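Local atomic coordinates of putative oxidoreductase (Klebsiella pneumoniae subsp. pneumoniae MGH 78578, PDB entry 3E82), a protein that probably acts as a nucleotide-dependent oxidoreductase of the Gfo/Idh/MocA family, with an N-terminal Rossmann domain expected to bind NAD(P). Residues L120-H125 with M304-A309. Numbering follows the deposited sequence.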
# COMPACT_ATOMS: atom_id res chain seq x y z
N LEU B 120 -7.08 -37.61 8.18
CA LEU B 120 -6.46 -36.30 8.04
C LEU B 120 -6.81 -35.68 6.70
O LEU B 120 -6.75 -36.34 5.66
CB LEU B 120 -4.92 -36.39 8.14
CG LEU B 120 -4.15 -35.06 7.98
CD1 LEU B 120 -2.86 -35.11 8.79
CD2 LEU B 120 -3.85 -34.78 6.49
N LEU B 121 -7.19 -34.41 6.73
CA LEU B 121 -7.51 -33.65 5.52
C LEU B 121 -6.68 -32.38 5.61
O LEU B 121 -6.65 -31.74 6.66
CB LEU B 121 -8.99 -33.27 5.48
CG LEU B 121 -9.40 -32.21 4.44
CD1 LEU B 121 -9.12 -32.70 3.04
CD2 LEU B 121 -10.88 -31.91 4.60
N SER B 122 -6.00 -32.03 4.53
CA SER B 122 -5.19 -30.81 4.53
C SER B 122 -5.23 -30.15 3.16
O SER B 122 -5.72 -30.73 2.19
CB SER B 122 -3.75 -31.16 4.91
OG SER B 122 -2.99 -29.98 5.11
N VAL B 123 -4.74 -28.91 3.08
CA VAL B 123 -4.72 -28.17 1.83
C VAL B 123 -3.27 -27.73 1.61
O VAL B 123 -2.58 -27.38 2.56
CB VAL B 123 -5.65 -26.93 1.89
CG1 VAL B 123 -5.59 -26.17 0.57
CG2 VAL B 123 -7.08 -27.38 2.19
N PHE B 124 -2.83 -27.75 0.35
CA PHE B 124 -1.45 -27.42 0.01
C PHE B 124 -1.04 -25.95 0.13
O PHE B 124 -0.74 -25.30 -0.86
CB PHE B 124 -1.15 -27.94 -1.42
CG PHE B 124 0.33 -28.04 -1.75
CD1 PHE B 124 1.21 -28.77 -0.94
CD2 PHE B 124 0.84 -27.44 -2.90
CE1 PHE B 124 2.57 -28.90 -1.29
CE2 PHE B 124 2.19 -27.56 -3.25
CZ PHE B 124 3.06 -28.29 -2.45
N HIS B 125 -1.05 -25.44 1.36
CA HIS B 125 -0.60 -24.07 1.61
C HIS B 125 0.88 -24.30 1.85
O HIS B 125 1.33 -24.49 2.98
CB HIS B 125 -1.29 -23.49 2.83
CG HIS B 125 -2.68 -23.00 2.55
ND1 HIS B 125 -2.94 -21.99 1.65
CD2 HIS B 125 -3.88 -23.36 3.07
CE1 HIS B 125 -4.24 -21.74 1.63
NE2 HIS B 125 -4.83 -22.56 2.48
N MSE B 304 6.91 -33.37 5.03
CA MSE B 304 7.59 -34.00 6.16
C MSE B 304 6.68 -33.91 7.38
O MSE B 304 6.57 -34.85 8.16
CB MSE B 304 8.91 -33.29 6.43
CG MSE B 304 9.83 -33.26 5.23
SE MSE B 304 11.52 -32.42 5.60
CE MSE B 304 11.35 -30.76 4.65
N LEU B 305 6.00 -32.77 7.52
CA LEU B 305 5.09 -32.57 8.65
C LEU B 305 3.79 -33.37 8.48
O LEU B 305 3.26 -33.91 9.45
CB LEU B 305 4.80 -31.08 8.82
CG LEU B 305 6.02 -30.23 9.23
CD1 LEU B 305 5.66 -28.75 9.23
CD2 LEU B 305 6.51 -30.66 10.63
N ILE B 306 3.29 -33.46 7.25
CA ILE B 306 2.07 -34.23 7.00
C ILE B 306 2.42 -35.69 7.34
O ILE B 306 1.61 -36.43 7.91
CB ILE B 306 1.63 -34.14 5.52
CG1 ILE B 306 0.91 -32.80 5.26
CG2 ILE B 306 0.79 -35.35 5.16
CD1 ILE B 306 -0.49 -32.69 5.86
N ARG B 307 3.63 -36.09 6.95
CA ARG B 307 4.12 -37.44 7.22
C ARG B 307 4.10 -37.67 8.73
O ARG B 307 3.49 -38.61 9.22
CB ARG B 307 5.57 -37.58 6.72
CG ARG B 307 6.21 -38.94 6.99
CD ARG B 307 7.72 -38.88 6.76
NE ARG B 307 8.31 -37.85 7.62
CZ ARG B 307 9.55 -37.39 7.51
NH1 ARG B 307 10.37 -37.86 6.58
NH2 ARG B 307 9.96 -36.43 8.34
N ASP B 308 4.76 -36.77 9.45
CA ASP B 308 4.83 -36.89 10.90
C ASP B 308 3.45 -36.89 11.54
O ASP B 308 3.20 -37.62 12.51
CB ASP B 308 5.69 -35.76 11.48
CG ASP B 308 7.13 -35.85 11.02
OD1 ASP B 308 7.55 -36.97 10.66
OD2 ASP B 308 7.84 -34.82 11.04
N ALA B 309 2.55 -36.08 10.99
CA ALA B 309 1.19 -36.01 11.52
C ALA B 309 0.48 -37.35 11.29
O ALA B 309 -0.25 -37.82 12.16
CB ALA B 309 0.43 -34.88 10.85
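I306 of helix 300-310 reaches S122 of strand 121-123 and L120 just before it with a single methyl group, CD1. Its CG1 branch lies anti to the carbonyl carbon (chi1 -79°). A further turn about the CB-CG1 bond brings CD1 to 3.7 Å from S122 CB, with S122 OG scarcely farther off. The same methyl meets L120 CD2 at 4.0 Å, the two side chains meeting at a slant. R307 turns to another part of the Rossmann domain: its NH1 donates to P31 O, while its NE bonds D308 OD1 at 3.3 Å in a salt bridge between sequence neighbours, the oxygen being approached from above the carboxylate plane. One turn after I306, A309 sets its CB against L120 CD1 at 3.9 Å, so the forked end of L120 gives one methyl to each of the two helix residues. No hydrogen bond joins the segments, and the contact is small and apolar. Beside the I306 methyl, S122 OG is held by hydrogen bonds with Y302 OH, from the preceding turn of the helix, and V318 O. Strand 121-123 is the last in this chain's parallel Rossmann sheet, paired with strand 93-96. L120 and S122 face helix 300-310, while L121 and V123 point away from it, L121 against helices 104-116 and 320-339 and V123 against the latter. A helix from the C-terminal part of the chain thus packs against one face of the parallel Rossmann sheet at its edge, with helices 104-116 and 320-339 on the other.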